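PDB 2ZHZ: ATP:cob(I)alamin adenosyltransferase, putative from Burkholderia thailandensis, which probably transfers the adenosyl group of ATP to reduced cobalamin to make adenosylcobalamin, working as a homotrimer. Local coordinates for residues B[46-51]-B[118-123]; B[60-65]-B[157-162]. All blocks are in the same frame, centred on the assembly; numbering follows the deposited sequence.

Contact 1 (B[46-51]-B[118-123])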
loop_
_atom_site.group_PDB
_atom_site.type_symbol
_atom_site.label_atom_id
_atom_site.label_comp_id
_atom_site.label_asym_id
_atom_site.label_seq_id
_atom_site.Cartn_x
_atom_site.Cartn_y
_atom_site.Cartn_z
ATOM N N ILE B 46 6.038 -3.006 7.168
ATOM C CA ILE B 46 7.277 -3.357 7.852
ATOM C C ILE B 46 7.046 -4.655 8.625
ATOM O O ILE B 46 7.954 -5.478 8.773
ATOM C CB ILE B 46 7.732 -2.227 8.801
ATOM C CG1 ILE B 46 8.264 -1.058 7.965
ATOM C CG2 ILE B 46 8.818 -2.737 9.763
ATOM C CD1 ILE B 46 8.622 0.177 8.763
ATOM N N GLY B 47 5.817 -4.839 9.100
ATOM C CA GLY B 47 5.479 -6.054 9.819
ATOM C C GLY B 47 5.568 -7.259 8.895
ATOM O O GLY B 47 5.933 -8.363 9.318
ATOM N N VAL B 48 5.230 -7.054 7.624
ATOM C CA VAL B 48 5.292 -8.132 6.644
ATOM C C VAL B 48 6.753 -8.480 6.378
ATOM O O VAL B 48 7.112 -9.653 6.244
ATOM C CB VAL B 48 4.605 -7.723 5.325
ATOM C CG1 VAL B 48 4.868 -8.765 4.245
ATOM C CG2 VAL B 48 3.110 -7.578 5.559
ATOM N N LEU B 49 7.592 -7.455 6.297
ATOM C CA LEU B 49 9.020 -7.656 6.075
ATOM C C LEU B 49 9.634 -8.390 7.275
ATOM O O LEU B 49 10.485 -9.265 7.111
ATOM C CB LEU B 49 9.719 -6.308 5.879
ATOM C CG LEU B 49 11.252 -6.323 5.813
ATOM C CD1 LEU B 49 11.725 -7.315 4.749
ATOM C CD2 LEU B 49 11.753 -4.916 5.516
ATOM N N LEU B 50 9.193 -8.035 8.479
ATOM C CA LEU B 50 9.703 -8.675 9.689
ATOM C C LEU B 50 9.324 -10.152 9.773
ATOM O O LEU B 50 9.901 -10.900 10.563
ATOM C CB LEU B 50 9.203 -7.933 10.934
ATOM C CG LEU B 50 9.967 -6.649 11.274
ATOM C CD1 LEU B 50 9.187 -5.826 12.274
ATOM C CD2 LEU B 50 11.342 -7.011 11.839
ATOM N N ALA B 51 8.362 -10.574 8.957
ATOM C CA ALA B 51 7.927 -11.968 8.948
ATOM C C ALA B 51 8.836 -12.828 8.061
ATOM O O ALA B 51 8.664 -14.044 7.972
ATOM C CB ALA B 51 6.480 -12.061 8.469
ATOM N N ALA B 118 14.468 -7.919 0.213
ATOM C CA ALA B 118 14.874 -6.632 -0.342
ATOM C C ALA B 118 13.722 -6.007 -1.123
ATOM O O ALA B 118 13.536 -4.787 -1.108
ATOM C CB ALA B 118 16.079 -6.809 -1.258
ATOM N N ALA B 119 12.958 -6.847 -1.817
ATOM C CA ALA B 119 11.819 -6.371 -2.596
ATOM C C ALA B 119 10.769 -5.783 -1.657
ATOM O O ALA B 119 10.190 -4.733 -1.933
ATOM C CB ALA B 119 11.218 -7.513 -3.405
ATOM N N LEU B 120 10.522 -6.468 -0.547
ATOM C CA LEU B 120 9.546 -5.990 0.422
ATOM C C LEU B 120 10.029 -4.683 1.046
ATOM O O LEU B 120 9.235 -3.777 1.298
ATOM C CB LEU B 120 9.309 -7.050 1.505
ATOM C CG LEU B 120 8.509 -8.275 1.039
ATOM C CD1 LEU B 120 8.513 -9.353 2.122
ATOM C CD2 LEU B 120 7.078 -7.848 0.703
ATOM N N ALA B 121 11.335 -4.581 1.278
ATOM C CA ALA B 121 11.903 -3.372 1.857
ATOM C C ALA B 121 11.639 -2.191 0.922
ATOM O O ALA B 121 11.400 -1.067 1.376
ATOM C CB ALA B 121 13.407 -3.546 2.080
ATOM N N HIS B 122 11.680 -2.446 -0.385
ATOM C CA HIS B 122 11.427 -1.389 -1.361
ATOM C C HIS B 122 9.957 -0.978 -1.343
ATOM O O HIS B 122 9.634 0.185 -1.576
ATOM C CB HIS B 122 11.847 -1.837 -2.763
ATOM C CG HIS B 122 13.300 -1.622 -3.045
ATOM N ND1 HIS B 122 13.850 -0.365 -3.185
ATOM C CD2 HIS B 122 14.328 -2.496 -3.169
ATOM C CE1 HIS B 122 15.152 -0.476 -3.381
ATOM N NE2 HIS B 122 15.467 -1.759 -3.376
ATOM N N VAL B 123 9.067 -1.928 -1.075
ATOM C CA VAL B 123 7.649 -1.598 -0.981
ATOM C C VAL B 123 7.499 -0.710 0.259
ATOM O O VAL B 123 6.801 0.303 0.226
ATOM C CB VAL B 123 6.770 -2.862 -0.834
ATOM C CG1 VAL B 123 5.366 -2.476 -0.358
ATOM C CG2 VAL B 123 6.679 -3.588 -2.185
#
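L49 and L120 meet through different first torsions: CG of L49 stands trans to its own backbone N (chi1 172°), whereas CG of L120 stands trans to its carbonyl carbon (chi1 -72°). With these torsions on antiparallel helices the two side chains slide past one another in opposite directions, and the methyl fork of L49 reaches the root of L120 and the residue after it. One branch touches the base of the partner, with L49 CD1 4.1 Å from L120 CB. The other lies against the helix surface, L49 CD2 being 4.0 Å from A121 CA and 4.1 Å from A121 CB; the small alanine lets a leucine methyl come down to backbone level. A looser touch extends the patch, V48 CG1 standing 4.3 Å from L120 CD1. The backbones agree with this close packing: the axes of the two short segments approach to 9.2 Å, run antiparallel at 169°, and bring L49 CA to 5.9 Å from L120 CA. All four touching residues are buried and the contact is entirely apolar. On the trimer side, V48 packs on V123 of the second subunit and L120 on V48 of the third. Within the chain, the pair joins the C-terminal end of helix 31-50 to the beginning of helix 116-141, while L49 also packs on L62 of helix 56-77 and L166 of helix 147-169, and A121 on A163 of the latter.

Contact 2 (B[60-65]-B[157-162])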
loop_
_atom_site.group_PDB
_atom_site.type_symbol
_atom_site.label_atom_id
_atom_site.label_comp_id
_atom_site.label_asym_id
_atom_site.label_seq_id
_atom_site.Cartn_x
_atom_site.Cartn_y
_atom_site.Cartn_z
ATOM N N ALA B 60 16.451 -6.085 14.422
ATOM C CA ALA B 60 16.462 -5.217 15.591
ATOM C C ALA B 60 16.117 -3.781 15.222
ATOM O O ALA B 60 15.333 -3.130 15.909
ATOM C CB ALA B 60 17.828 -5.274 16.271
ATOM N N ALA B 61 16.699 -3.287 14.134
ATOM C CA ALA B 61 16.440 -1.921 13.699
ATOM C C ALA B 61 14.992 -1.750 13.244
ATOM O O ALA B 61 14.319 -0.798 13.647
ATOM C CB ALA B 61 17.393 -1.540 12.576
ATOM N N LEU B 62 14.514 -2.672 12.410
ATOM C CA LEU B 62 13.139 -2.614 11.914
ATOM C C LEU B 62 12.106 -2.749 13.035
ATOM O O LEU B 62 11.052 -2.111 12.997
ATOM C CB LEU B 62 12.913 -3.700 10.859
ATOM C CG LEU B 62 13.652 -3.505 9.525
ATOM C CD1 LEU B 62 13.444 -4.725 8.639
ATOM C CD2 LEU B 62 13.140 -2.250 8.831
ATOM N N SER B 63 12.403 -3.577 14.032
ATOM C CA SER B 63 11.481 -3.756 15.147
ATOM C C SER B 63 11.388 -2.456 15.938
ATOM O O SER B 63 10.302 -2.044 16.350
ATOM C CB SER B 63 11.951 -4.893 16.059
ATOM O OG SER B 63 11.906 -6.135 15.378
ATOM N N ALA B 64 12.531 -1.808 16.138
ATOM C CA ALA B 64 12.577 -0.550 16.869
ATOM C C ALA B 64 11.823 0.524 16.096
ATOM O O ALA B 64 11.168 1.388 16.684
ATOM C CB ALA B 64 14.019 -0.118 17.077
ATOM N N ILE B 65 11.927 0.469 14.774
ATOM C CA ILE B 65 11.258 1.441 13.922
ATOM C C ILE B 65 9.743 1.339 14.052
ATOM O O ILE B 65 9.051 2.353 13.999
ATOM C CB ILE B 65 11.706 1.271 12.450
ATOM C CG1 ILE B 65 13.156 1.750 12.315
ATOM C CG2 ILE B 65 10.778 2.048 11.507
ATOM C CD1 ILE B 65 13.829 1.382 11.001
ATOM N N ASP B 157 15.057 6.583 3.127
ATOM C CA ASP B 157 16.462 6.463 2.744
ATOM C C ASP B 157 17.000 5.171 3.366
ATOM O O ASP B 157 17.623 4.357 2.683
ATOM C CB ASP B 157 17.239 7.681 3.265
ATOM C CG ASP B 157 18.674 7.750 2.746
ATOM O OD1 ASP B 157 19.375 8.713 3.124
ATOM O OD2 ASP B 157 19.108 6.867 1.974
ATOM N N LEU B 158 16.740 4.973 4.658
ATOM C CA LEU B 158 17.210 3.776 5.355
ATOM C C LEU B 158 16.596 2.496 4.787
ATOM O O LEU B 158 17.250 1.452 4.737
ATOM C CB LEU B 158 16.900 3.871 6.856
ATOM C CG LEU B 158 17.327 2.662 7.696
ATOM C CD1 LEU B 158 18.825 2.421 7.518
ATOM C CD2 LEU B 158 16.998 2.910 9.165
ATOM N N LEU B 159 15.337 2.566 4.367
ATOM C CA LEU B 159 14.685 1.394 3.796
ATOM C C LEU B 159 15.356 1.031 2.468
ATOM O O LEU B 159 15.496 -0.148 2.129
ATOM C CB LEU B 159 13.184 1.664 3.623
ATOM C CG LEU B 159 12.439 1.623 4.967
ATOM C CD1 LEU B 159 11.030 2.172 4.820
ATOM C CD2 LEU B 159 12.415 0.178 5.484
ATOM N N PHE B 160 15.781 2.048 1.723
ATOM C CA PHE B 160 16.479 1.829 0.460
ATOM C C PHE B 160 17.801 1.126 0.787
ATOM O O PHE B 160 18.171 0.134 0.162
ATOM C CB PHE B 160 16.775 3.169 -0.213
ATOM C CG PHE B 160 17.569 3.054 -1.487
ATOM C CD1 PHE B 160 16.942 2.760 -2.694
ATOM C CD2 PHE B 160 18.948 3.258 -1.480
ATOM C CE1 PHE B 160 17.674 2.674 -3.883
ATOM C CE2 PHE B 160 19.692 3.175 -2.656
ATOM C CZ PHE B 160 19.054 2.883 -3.864
ATOM N N VAL B 161 18.505 1.653 1.782
ATOM C CA VAL B 161 19.787 1.092 2.195
ATOM C C VAL B 161 19.645 -0.333 2.712
ATOM O O VAL B 161 20.454 -1.199 2.388
ATOM C CB VAL B 161 20.444 1.973 3.276
ATOM C CG1 VAL B 161 21.745 1.332 3.765
ATOM C CG2 VAL B 161 20.727 3.347 2.701
ATOM N N LEU B 162 18.606 -0.585 3.505
ATOM C CA LEU B 162 18.393 -1.919 4.040
ATOM C C LEU B 162 18.048 -2.905 2.936
ATOM O O LEU B 162 18.352 -4.092 3.045
ATOM C CB LEU B 162 17.296 -1.906 5.108
ATOM C CG LEU B 162 17.649 -1.201 6.421
ATOM C CD1 LEU B 162 16.478 -1.325 7.378
ATOM C CD2 LEU B 162 18.907 -1.825 7.043
#
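L62 and L162 make the tightest meeting here, L62 CD2 lying 3.8 Å from L162 CD1. These two side chains run past each other in opposite senses, and the same L162 methyl also stands 4.2 Å from L62 CG, so it is set against the branch point as well as one arm of the fork. L62 CD2 has a second neighbour, L159 CD2, at 4.2 Å, so this one methyl touches two leucines about a turn apart on the facing helix. A second apolar touch lies where I65 and L158 cross obliquely, with I65 CD1 and L158 CD2 4.0 Å apart. For L158 the trans first torsion (chi1 179°) carries the fork toward the other helix. In all of these pairs the meeting atoms lie at or near the ends of the side chains, because the backbones are far apart: the axes of the two short segments come no nearer than 12.4 Å, and the closest CA atoms, those of L62 and L159, are 9.2 Å apart. A61 is looser; although directed across the gap, its methyl stays 5.3 Å from the other segment. W95 of helix 86-101 packs on both A61 and I65. The sides turned away from this buried core are more open: A60 is exposed, and S63, A64, D157 and F160 are partly so. D157, a magnesium-binding residue of this enzyme although no metal is bound to it in this chain, makes a salt bridge through OD1 to NH1 of R11 of the third subunit. At 154°, these are two antiparallel helices whose long apolar side chains fill a wide interhelical gap, as in the core of the helix bundle of PduO-type adenosyltransferases.

In the fold
Both contacts are buried and apolar, and their centres lie 10 Å apart in one helix bundle. They use four different helices, in two pairs consecutive in the chain: 31-50 with 56-77, and 116-141 with 147-169. Their segments alternate along the sequence, and the two contacts touch directly, L49 CD2 lying 3.6 Å from L62 CD1 and H122 CE1 3.8 Å from F160 CD1. Contact 1 is the closer backbone packing, using valine and alanine as well as leucine, and borders the other subunits. Contact 2 spans a wider gap by the ends of leucine and isoleucine side chains alone; its second helix also bears D157, whose intersubunit partner R11 binds ATP, consistent with a site shared between subunits.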